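Local atomic coordinates of YghZ aldo-keto reductase (Escherichia coli, PDB entry 3N6Q), a protein that probably catalyses the NAD(P)H-dependent reduction of aldehydes and ketones to alcohols, as a TIM-barrel member of the aldo-keto reductase family. Residues E8-Q12 / M13-Y17; E74-F77 / G78-L81; R304-Q307 / L308-N311; T322-L325 / A326-D329. All blocks are in the same frame, centred on the assembly; numbering follows the deposited sequence.

Contact 1. Residues E8-Q12 / M13-Y17; sequences ERYGQ and MQYRY
Tyr10 meets Tyr15 where a type I beta turn, Glu8 to Gly11, closed by a Gly11 N to Glu8 O bond of 2.9 Å, runs through Gln12 and Met13 into strand 15-17. The two side chains cross obliquely, and the hydroxyl of Tyr15 comes to the edge of the Tyr10 ring, near its plane, with OH 3.3 Å from Tyr10 CD1. Arg9 CG covers one face of the Tyr10 ring, over its centre, and Met13 CG lies 3.6 Å above the Tyr15 ring plane, toward the rim. CG of Met13 reaches that face because it stands anti to the backbone N (chi1 178°). Both phenol oxygens are bound outside the pair, Tyr10 OH to Glu91, which also forms a salt bridge with Arg9, and Tyr15 OH to the carbonyl of Gly56. A water donates to Tyr10 O at 2.7 Å and to Met13 O at 2.6 Å, linking the turn to the loop just ahead of strand 15-17. Arg16 NE and NH2 grip Gln14 OE1 side-on, at 2.8 and 2.9 Å, within the guanidinium plane; the guanidinium also binds the carbonyls of Leu290, Asp292 and Val295. Pro104, Gly105 and Pro106 of a second subunit pack on Arg9, Tyr10 and Tyr15, respectively. The turn leads into the first strand of an N-terminal beta hairpin whose second strand, 24-31, continues into the TIM barrel.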
loop_
_atom_site.group_PDB
_atom_site.type_symbol
_atom_site.label_atom_id
_atom_site.label_comp_id
_atom_site.label_asym_id
_atom_site.label_seq_id
_atom_site.Cartn_x
_atom_site.Cartn_y
_atom_site.Cartn_z
ATOM N N GLU B 8 -7.606 -17.956 -34.782
ATOM C CA GLU B 8 -6.271 -17.971 -35.374
ATOM C C GLU B 8 -5.530 -16.634 -35.188
ATOM O O GLU B 8 -4.425 -16.448 -35.729
ATOM C CB GLU B 8 -6.392 -18.260 -36.894
ATOM C CG GLU B 8 -6.980 -19.668 -37.227
ATOM C CD GLU B 8 -6.314 -20.763 -36.406
ATOM O OE1 GLU B 8 -5.066 -20.778 -36.349
ATOM O OE2 GLU B 8 -7.028 -21.579 -35.763
ATOM N N ARG B 9 -6.056 -15.769 -34.308
ATOM C CA ARG B 9 -5.504 -14.402 -34.160
ATOM C C ARG B 9 -4.036 -14.320 -33.797
ATOM O O ARG B 9 -3.405 -13.291 -34.090
ATOM C CB ARG B 9 -6.370 -13.561 -33.153
ATOM C CG ARG B 9 -6.372 -14.078 -31.689
ATOM C CD ARG B 9 -7.511 -13.394 -30.916
ATOM N NE ARG B 9 -7.631 -13.914 -29.560
ATOM C CZ ARG B 9 -8.324 -14.996 -29.223
ATOM N NH1 ARG B 9 -8.902 -15.744 -30.168
ATOM N NH2 ARG B 9 -8.376 -15.371 -27.955
ATOM N N TYR B 10 -3.516 -15.287 -33.047
ATOM C CA TYR B 10 -2.119 -15.239 -32.616
ATOM C C TYR B 10 -1.145 -15.924 -33.598
ATOM O O TYR B 10 0.055 -16.035 -33.310
ATOM C CB TYR B 10 -1.965 -15.834 -31.208
ATOM C CG TYR B 10 -2.801 -15.064 -30.194
ATOM C CD1 TYR B 10 -2.617 -13.700 -30.051
ATOM C CD2 TYR B 10 -3.803 -15.689 -29.452
ATOM C CE1 TYR B 10 -3.382 -12.939 -29.116
ATOM C CE2 TYR B 10 -4.627 -14.921 -28.544
ATOM C CZ TYR B 10 -4.381 -13.555 -28.403
ATOM O OH TYR B 10 -5.123 -12.790 -27.493
ATOM N N GLY B 11 -1.656 -16.334 -34.752
ATOM C CA GLY B 11 -0.920 -17.270 -35.603
ATOM C C GLY B 11 0.078 -16.597 -36.521
ATOM O O GLY B 11 1.058 -17.226 -36.911
ATOM N N GLN B 12 -0.191 -15.360 -36.929
ATOM C CA GLN B 12 0.661 -14.681 -37.902
ATOM C C GLN B 12 1.302 -13.361 -37.437
ATOM O O GLN B 12 2.352 -12.951 -37.976
ATOM C CB GLN B 12 -0.132 -14.387 -39.175
ATOM C CG GLN B 12 -0.434 -15.686 -39.939
ATOM C CD GLN B 12 -1.257 -15.463 -41.156
ATOM O OE1 GLN B 12 -2.348 -14.870 -41.097
ATOM N NE2 GLN B 12 -0.766 -15.967 -42.288
ATOM N N MET B 13 0.701 -12.714 -36.433
ATOM C CA MET B 13 1.292 -11.475 -35.909
ATOM C C MET B 13 2.661 -11.754 -35.292
ATOM O O MET B 13 2.907 -12.815 -34.642
ATOM C CB MET B 13 0.337 -10.767 -34.879
ATOM C CG MET B 13 0.942 -9.492 -34.256
ATOM S SD MET B 13 1.369 -8.094 -35.285
ATOM C CE MET B 13 -0.087 -7.834 -36.267
ATOM N N GLN B 14 3.566 -10.815 -35.504
ATOM C CA GLN B 14 4.866 -10.832 -34.848
ATOM C C GLN B 14 4.765 -10.030 -33.530
ATOM O O GLN B 14 4.254 -8.911 -33.527
ATOM C CB GLN B 14 5.885 -10.133 -35.755
ATOM C CG GLN B 14 7.311 -10.130 -35.156
ATOM C CD GLN B 14 8.342 -9.448 -36.055
ATOM O OE1 GLN B 14 8.651 -8.278 -35.878
ATOM N NE2 GLN B 14 8.836 -10.174 -37.074
ATOM N N TYR B 15 5.288 -10.608 -32.460
ATOM C CA TYR B 15 5.367 -9.960 -31.153
ATOM C C TYR B 15 6.828 -9.697 -30.819
ATOM O O TYR B 15 7.704 -10.537 -31.109
ATOM C CB TYR B 15 4.767 -10.887 -30.119
ATOM C CG TYR B 15 3.278 -11.080 -30.441
ATOM C CD1 TYR B 15 2.320 -10.118 -30.010
ATOM C CD2 TYR B 15 2.834 -12.186 -31.195
ATOM C CE1 TYR B 15 0.971 -10.204 -30.421
ATOM C CE2 TYR B 15 1.467 -12.322 -31.558
ATOM C CZ TYR B 15 0.546 -11.332 -31.155
ATOM O OH TYR B 15 -0.779 -11.436 -31.526
ATOM N N ARG B 16 7.083 -8.553 -30.195
ATOM C CA ARG B 16 8.441 -8.162 -29.787
ATOM C C ARG B 16 8.463 -7.865 -28.318
ATOM O O ARG B 16 7.586 -7.085 -27.832
ATOM C CB ARG B 16 8.842 -6.896 -30.548
ATOM C CG ARG B 16 8.887 -7.144 -32.079
ATOM C CD ARG B 16 9.453 -5.893 -32.797
ATOM N NE ARG B 16 9.652 -6.249 -34.208
ATOM C CZ ARG B 16 10.531 -5.686 -35.024
ATOM N NH1 ARG B 16 11.266 -4.631 -34.623
ATOM N NH2 ARG B 16 10.646 -6.175 -36.271
ATOM N N TYR B 17 9.454 -8.432 -27.605
ATOM C CA TYR B 17 9.671 -8.057 -26.204
ATOM C C TYR B 17 9.948 -6.594 -26.119
ATOM O O TYR B 17 10.736 -6.048 -26.895
ATOM C CB TYR B 17 10.826 -8.863 -25.550
ATOM C CG TYR B 17 10.410 -10.272 -25.279
ATOM C CD1 TYR B 17 9.815 -10.604 -24.083
ATOM C CD2 TYR B 17 10.527 -11.265 -26.266
ATOM C CE1 TYR B 17 9.321 -11.920 -23.854
ATOM C CE2 TYR B 17 10.099 -12.591 -26.028
ATOM C CZ TYR B 17 9.501 -12.897 -24.832
ATOM O OH TYR B 17 9.070 -14.170 -24.591
HETATM O O HOH W 1 2.445 -15.365 -34.294
#

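Contact 2. Residues E74-F77 / G78-L81; sequences EENF and GRLL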
loop_
_atom_site.group_PDB
_atom_site.type_symbol
_atom_site.label_atom_id
_atom_site.label_comp_id
_atom_site.label_asym_id
_atom_site.label_seq_id
_atom_site.Cartn_x
_atom_site.Cartn_y
_atom_site.Cartn_z
ATOM N N GLU B 74 -11.599 7.309 -24.616
ATOM C CA GLU B 74 -11.610 6.399 -23.486
ATOM C C GLU B 74 -13.027 5.869 -23.178
ATOM O O GLU B 74 -13.168 4.703 -22.823
ATOM C CB GLU B 74 -11.114 7.165 -22.251
ATOM C CG GLU B 74 -9.513 7.154 -22.267
ATOM C CD GLU B 74 -8.958 7.972 -21.138
ATOM O OE1 GLU B 74 -9.755 8.793 -20.572
ATOM O OE2 GLU B 74 -7.749 7.806 -20.797
ATOM N N GLU B 75 -13.999 6.783 -23.119
ATOM C CA GLU B 75 -15.412 6.330 -22.851
ATOM C C GLU B 75 -15.921 5.306 -23.884
ATOM O O GLU B 75 -16.522 4.280 -23.529
ATOM C CB GLU B 75 -16.359 7.528 -22.907
ATOM C CG GLU B 75 -16.131 8.492 -21.825
ATOM C CD GLU B 75 -17.099 9.696 -21.865
ATOM O OE1 GLU B 75 -17.773 9.945 -22.873
ATOM O OE2 GLU B 75 -17.148 10.428 -20.851
ATOM N N ASN B 76 -15.648 5.582 -25.152
ATOM C CA ASN B 76 -16.134 4.727 -26.257
ATOM C C ASN B 76 -15.427 3.415 -26.222
ATOM O O ASN B 76 -16.037 2.328 -26.298
ATOM C CB ASN B 76 -15.929 5.424 -27.605
ATOM C CG ASN B 76 -16.964 6.471 -27.882
ATOM O OD1 ASN B 76 -18.108 6.363 -27.398
ATOM N ND2 ASN B 76 -16.594 7.502 -28.611
ATOM N N PHE B 77 -14.105 3.483 -26.047
ATOM C CA PHE B 77 -13.380 2.258 -25.791
ATOM C C PHE B 77 -13.917 1.487 -24.600
ATOM O O PHE B 77 -14.047 0.242 -24.635
ATOM C CB PHE B 77 -11.866 2.556 -25.586
ATOM C CG PHE B 77 -11.023 1.331 -25.403
ATOM C CD1 PHE B 77 -10.639 0.557 -26.513
ATOM C CD2 PHE B 77 -10.461 1.048 -24.162
ATOM C CE1 PHE B 77 -9.778 -0.527 -26.379
ATOM C CE2 PHE B 77 -9.593 -0.034 -24.014
ATOM C CZ PHE B 77 -9.261 -0.831 -25.133
ATOM N N GLY B 78 -14.165 2.175 -23.491
ATOM C CA GLY B 78 -14.726 1.431 -22.339
ATOM C C GLY B 78 -16.048 0.719 -22.669
ATOM O O GLY B 78 -16.297 -0.382 -22.207
ATOM N N ARG B 79 -16.887 1.359 -23.438
ATOM C CA ARG B 79 -18.190 0.745 -23.796
ATOM C C ARG B 79 -17.960 -0.498 -24.640
ATOM O O ARG B 79 -18.622 -1.546 -24.463
ATOM C CB ARG B 79 -18.962 1.730 -24.640
ATOM C CG ARG B 79 -19.459 2.956 -23.877
ATOM C CD ARG B 79 -20.360 3.805 -24.785
ATOM N NE ARG B 79 -21.632 3.116 -25.086
ATOM C CZ ARG B 79 -22.548 3.554 -25.956
ATOM N NH1 ARG B 79 -22.369 4.699 -26.620
ATOM N NH2 ARG B 79 -23.659 2.848 -26.160
ATOM N N LEU B 80 -17.078 -0.355 -25.629
ATOM C CA LEU B 80 -16.803 -1.488 -26.538
ATOM C C LEU B 80 -16.109 -2.613 -25.826
ATOM O O LEU B 80 -16.385 -3.808 -26.136
ATOM C CB LEU B 80 -16.045 -1.041 -27.798
ATOM C CG LEU B 80 -16.863 -0.089 -28.662
ATOM C CD1 LEU B 80 -15.939 0.482 -29.756
ATOM C CD2 LEU B 80 -18.040 -0.849 -29.304
ATOM N N LEU B 81 -15.257 -2.290 -24.828
ATOM C CA LEU B 81 -14.612 -3.323 -24.012
ATOM C C LEU B 81 -15.669 -4.133 -23.279
ATOM O O LEU B 81 -15.589 -5.375 -23.219
ATOM C CB LEU B 81 -13.676 -2.734 -22.966
ATOM C CG LEU B 81 -12.247 -2.259 -23.154
ATOM C CD1 LEU B 81 -11.621 -2.206 -21.698
ATOM C CD2 LEU B 81 -11.490 -3.261 -24.085
#
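Phe77 presents one face of its ring to Leu81, one helical turn on. Leu81 CG sits 3.9 Å from the ring centroid and 25° off the ring normal, a CH-pi contact displaced toward the rim, and the CD2 methyl touches Phe77 CZ at 3.5 Å. A chi1 of -176° sets the Phe77 ring beside the carbonyl carbon, on the side of the following turn, where Leu81 lies. The pair lies on helix 72-84, the helix of the beta-alpha-beta unit that links strands 59-61 and 93-98 of the barrel; Ile94 of the second strand touches both side chains, and Met127 of helix 113-127 touches Phe77. Replacing Phe77 by alanine would probably open a gap beside Leu81 and strip Ile94 and Met127 of the ring they pack on. Leu80 packs on Leu42, Arg46 and Leu49 of helix 42-54. Backbone bonds four residues apart run throughout, from Gly78 N to Glu74 O (2.8 Å) up to Leu81 N to Phe77 O (2.8 Å). Glu74 is buried, its carboxylate held by Arg126, Thr96 and Ser123, while Asn76 gives its ND2 to the carbonyl of Phe36. The side chain of Arg79 comes within about 4 Å of a bound magnesium ion.

Contact 3. Residues R304-Q307 / L308-N311; sequences RAEQ and LEEN
Gln307 and Asn311 face each other along helix 305-312, whose first turn is loosely bonded: Ala305 O takes two weak bonds, from Leu308 N at 3.0 Å and from Glu309 N at 3.4 Å. Beyond it the regular alpha-helical pattern sets in, with Glu310 N bound to Glu306 O at 3.0 Å and Asn311 N to Gln307 O at 2.9 Å. A side-chain bond doubles the last of these. Gln307 NE2 donates to Asn311 OD1 at 3.0 Å, with an N-H...O angle of 153°, slightly tilted from the carbonyl plane, and the two amide planes stand 84° apart. Gln307 gets there with CG anti to its backbone N (chi1 -174°) and an extended chain, which lays CG alongside the asparagine oxygen. The Asn311 amide is used at its nitrogen too: ND2 donates to Glu310 OE1 at 3.0 Å, meeting that oxygen from above the carboxylate plane, while Glu310 OE2 is hydrogen-bonded to Ser280 OG. This helix follows strand 297-300 of the TIM barrel, and Ile300 of that strand lies against both Gln307 and Asn311, while Ala282 and Leu286 of helix 281-289 also pack on Asn311. A leucine in place of Asn311 would probably leave Gln307 NE2 and Glu310 OE1 each without this partner and the glutamine amide free to turn. At the start of the helix Arg304 NE forms a salt bridge with Glu306 OE1 (3.3 Å), with Glu306 CB over one face of the guanidinium. Leu308 packs on Ile48, Lys51 and Ala52 of helix 42-54, and Lys51 also pairs with Glu309.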
loop_
_atom_site.group_PDB
_atom_site.type_symbol
_atom_site.label_atom_id
_atom_site.label_comp_id
_atom_site.label_asym_id
_atom_site.label_seq_id
_atom_site.Cartn_x
_atom_site.Cartn_y
_atom_site.Cartn_z
ATOM N N ARG B 304 -10.387 2.615 -40.719
ATOM C CA ARG B 304 -11.298 1.539 -41.163
ATOM C C ARG B 304 -10.623 0.201 -41.078
ATOM O O ARG B 304 -9.400 0.130 -41.134
ATOM C CB ARG B 304 -11.744 1.771 -42.604
ATOM C CG ARG B 304 -10.601 1.999 -43.545
ATOM C CD ARG B 304 -11.107 2.712 -44.817
ATOM N NE ARG B 304 -11.812 1.755 -45.656
ATOM C CZ ARG B 304 -11.339 1.244 -46.792
ATOM N NH1 ARG B 304 -10.179 1.662 -47.287
ATOM N NH2 ARG B 304 -12.045 0.327 -47.449
ATOM N N ALA B 305 -11.410 -0.871 -41.029
ATOM C CA ALA B 305 -10.849 -2.222 -40.835
ATOM C C ALA B 305 -9.808 -2.564 -41.895
ATOM O O ALA B 305 -8.759 -3.115 -41.583
ATOM C CB ALA B 305 -11.951 -3.273 -40.816
ATOM N N GLU B 306 -10.073 -2.176 -43.146
ATOM C CA GLU B 306 -9.237 -2.576 -44.285
ATOM C C GLU B 306 -7.815 -2.069 -44.137
ATOM O O GLU B 306 -6.869 -2.695 -44.634
ATOM C CB GLU B 306 -9.797 -1.985 -45.595
ATOM C CG GLU B 306 -11.083 -2.632 -46.095
ATOM C CD GLU B 306 -12.319 -2.316 -45.238
ATOM O OE1 GLU B 306 -12.339 -1.298 -44.487
ATOM O OE2 GLU B 306 -13.274 -3.138 -45.287
ATOM N N GLN B 307 -7.678 -0.871 -43.563
ATOM C CA GLN B 307 -6.368 -0.289 -43.398
ATOM C C GLN B 307 -5.498 -1.195 -42.556
ATOM O O GLN B 307 -4.305 -1.339 -42.843
ATOM C CB GLN B 307 -6.401 1.107 -42.745
ATOM C CG GLN B 307 -4.973 1.699 -42.750
ATOM C CD GLN B 307 -4.805 3.016 -41.983
ATOM O OE1 GLN B 307 -5.767 3.769 -41.806
ATOM N NE2 GLN B 307 -3.544 3.336 -41.596
ATOM N N LEU B 308 -6.085 -1.814 -41.519
ATOM C CA LEU B 308 -5.317 -2.700 -40.648
ATOM C C LEU B 308 -4.852 -3.921 -41.438
ATOM O O LEU B 308 -3.694 -4.304 -41.351
ATOM C CB LEU B 308 -6.124 -3.154 -39.431
ATOM C CG LEU B 308 -6.496 -1.999 -38.484
ATOM C CD1 LEU B 308 -7.454 -2.560 -37.402
ATOM C CD2 LEU B 308 -5.176 -1.453 -37.857
ATOM N N GLU B 309 -5.762 -4.518 -42.212
ATOM C CA GLU B 309 -5.392 -5.676 -43.027
ATOM C C GLU B 309 -4.190 -5.309 -43.931
ATOM O O GLU B 309 -3.251 -6.057 -44.044
ATOM C CB GLU B 309 -6.597 -6.174 -43.839
ATOM C CG GLU B 309 -7.813 -6.499 -42.949
ATOM C CD GLU B 309 -9.063 -7.027 -43.717
ATOM O OE1 GLU B 309 -9.493 -8.163 -43.410
ATOM O OE2 GLU B 309 -9.630 -6.320 -44.598
ATOM N N GLU B 310 -4.198 -4.127 -44.527
ATOM C CA GLU B 310 -3.153 -3.744 -45.463
ATOM C C GLU B 310 -1.860 -3.491 -44.698
ATOM O O GLU B 310 -0.763 -3.949 -45.076
ATOM C CB GLU B 310 -3.582 -2.482 -46.203
ATOM C CG GLU B 310 -2.802 -2.165 -47.491
ATOM C CD GLU B 310 -1.548 -1.278 -47.272
ATOM O OE1 GLU B 310 -0.962 -1.278 -46.154
ATOM O OE2 GLU B 310 -1.143 -0.583 -48.238
ATOM N N ASN B 311 -1.972 -2.810 -43.566
ATOM C CA ASN B 311 -0.706 -2.411 -42.833
ATOM C C ASN B 311 0.084 -3.596 -42.229
ATOM O O ASN B 311 1.333 -3.636 -42.227
ATOM C CB ASN B 311 -1.063 -1.403 -41.741
ATOM C CG ASN B 311 -1.330 0.003 -42.278
ATOM O OD1 ASN B 311 -1.816 0.847 -41.524
ATOM N ND2 ASN B 311 -1.131 0.235 -43.574
#

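Contact 4. Residues T322-L325 / A326-D329; sequences TKEL and AQID
Lys323 and Gln327, one turn apart on helix 322-334, lay their long chains across each other. Lys323 is fully extended, CG anti to the backbone N (chi1 -177°), and its CE passes 3.6 Å from Gln327 NE2. Gln327 instead has CG anti to its own carbonyl carbon (chi1 -80°), which brings that CG to 3.1 Å from Lys323 O, the carbonyl oxygen its own N binds at 2.9 Å. Lys323 CG and CE lie against the Gln327 amide, without a hydrogen bond between the side chains; Gln327 has two deposited conformers, so details of this contact apply to the one described. Ile328 turns CG1 back along the helix to 3.3 Å from Glu324 O, the acceptor of its own N-H at 2.8 Å. On another side a water donates to Leu325 O at 2.8 Å and to Asp329 OD1 at 2.7 Å, so that Leu325 O is gripped by both the water and Asp329 N. Glu324 OE1 accepts from the backbone N of Ser321 just before the helix, while salt bridges join Glu324 OE2 to Arg277 and Asp329 to Arg201. Thr322 and Ala326 lie on the exposed side. Buried Ile328, with Leu325 beside it, packs on Trp288 of helix 281-289, and Ile328 and Gln327 also reach Met273 of helix 261-276, which places helix 322-334 outside the barrel strands, against these two helices.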
loop_
_atom_site.group_PDB
_atom_site.type_symbol
_atom_site.label_atom_id
_atom_site.label_comp_id
_atom_site.label_asym_id
_atom_site.label_seq_id
_atom_site.Cartn_x
_atom_site.Cartn_y
_atom_site.Cartn_z
ATOM N N THR B 322 21.619 -2.504 -47.893
ATOM C CA THR B 322 22.349 -1.287 -47.677
ATOM C C THR B 322 22.142 -0.268 -48.793
ATOM O O THR B 322 21.950 0.931 -48.525
ATOM C CB THR B 322 23.846 -1.618 -47.516
ATOM O OG1 THR B 322 24.008 -2.330 -46.280
ATOM C CG2 THR B 322 24.623 -0.392 -47.494
ATOM N N LYS B 323 22.114 -0.733 -50.042
ATOM C CA LYS B 323 21.904 0.158 -51.166
ATOM C C LYS B 323 20.508 0.853 -51.073
ATOM O O LYS B 323 20.377 2.026 -51.414
ATOM C CB LYS B 323 21.938 -0.668 -52.457
ATOM C CG LYS B 323 21.807 0.147 -53.741
ATOM C CD LYS B 323 21.962 -0.778 -54.972
ATOM C CE LYS B 323 22.018 0.031 -56.259
ATOM N NZ LYS B 323 22.012 -0.913 -57.401
ATOM N N GLU B 324 19.483 0.065 -50.749
ATOM C CA GLU B 324 18.107 0.569 -50.626
ATOM C C GLU B 324 18.041 1.602 -49.524
ATOM O O GLU B 324 17.444 2.672 -49.701
ATOM C CB GLU B 324 17.151 -0.571 -50.228
ATOM C CG GLU B 324 16.604 -1.358 -51.355
ATOM C CD GLU B 324 15.635 -2.451 -50.859
ATOM O OE1 GLU B 324 16.028 -3.249 -50.000
ATOM O OE2 GLU B 324 14.505 -2.507 -51.360
ATOM N N LEU B 325 18.629 1.300 -48.374
ATOM C CA LEU B 325 18.620 2.269 -47.272
ATOM C C LEU B 325 19.257 3.630 -47.638
ATOM O O LEU B 325 18.737 4.705 -47.267
ATOM C CB LEU B 325 19.247 1.671 -45.999
ATOM C CG LEU B 325 18.461 0.493 -45.398
ATOM C CD1 LEU B 325 19.278 -0.044 -44.202
ATOM C CD2 LEU B 325 17.012 1.066 -44.918
ATOM N N ALA B 326 20.396 3.574 -48.355
ATOM C CA ALA B 326 21.105 4.741 -48.764
ATOM C C ALA B 326 20.283 5.493 -49.808
ATOM O O ALA B 326 20.218 6.725 -49.790
ATOM C CB ALA B 326 22.494 4.336 -49.378
ATOM N N GLN B 327 19.599 4.767 -50.673
ATOM C CA GLN B 327 18.765 5.351 -51.733
ATOM C C GLN B 327 17.528 6.077 -51.113
ATOM O O GLN B 327 17.122 7.174 -51.538
ATOM C CB GLN B 327 18.307 4.249 -52.699
ATOM C CG GLN B 327 19.347 3.797 -53.766
ATOM C CD GLN B 327 18.922 2.598 -54.633
ATOM O OE1 GLN B 327 18.203 1.686 -54.187
ATOM N NE2 GLN B 327 19.432 2.568 -55.867
ATOM N N ILE B 328 16.927 5.422 -50.141
ATOM C CA ILE B 328 15.806 6.035 -49.390
ATOM C C ILE B 328 16.274 7.365 -48.776
ATOM O O ILE B 328 15.663 8.413 -49.006
ATOM C CB ILE B 328 15.313 5.066 -48.290
ATOM C CG1 ILE B 328 14.504 3.944 -48.966
ATOM C CG2 ILE B 328 14.454 5.884 -47.150
ATOM C CD1 ILE B 328 14.182 2.730 -48.040
ATOM N N ASP B 329 17.398 7.355 -48.065
ATOM C CA ASP B 329 17.903 8.604 -47.475
ATOM C C ASP B 329 18.220 9.669 -48.507
ATOM O O ASP B 329 17.985 10.868 -48.300
ATOM C CB ASP B 329 19.133 8.365 -46.610
ATOM C CG ASP B 329 18.804 7.633 -45.320
ATOM O OD1 ASP B 329 17.602 7.350 -45.068
ATOM O OD2 ASP B 329 19.759 7.290 -44.597
HETATM O O HOH W 2 17.193 4.657 -44.884
#

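Overall arrangement
The four contacts follow one another along the chain without overlap, each a local, continuous stretch, and none touches another. Contact 1 leads into strand 15-17, which pairs with strand 24-31 of the barrel. Contacts 2 and 3 lie on helices 72-84 and 305-312, their centres about 21 Å apart. Contacts 1 and 3 are closest, with centres about 16 Å and nearest atoms about 7 Å apart. Contact 4, on helix 322-334, lies about 42 Å from contact 2, centre to centre, across the chain's centre. Contacts 1, 2 and 3 all pack on helix 42-54, whereas contact 4 belongs to a final helix beside helices 261-276 and 281-289, so the first and last parts of the chain are tied to the barrel at separate places.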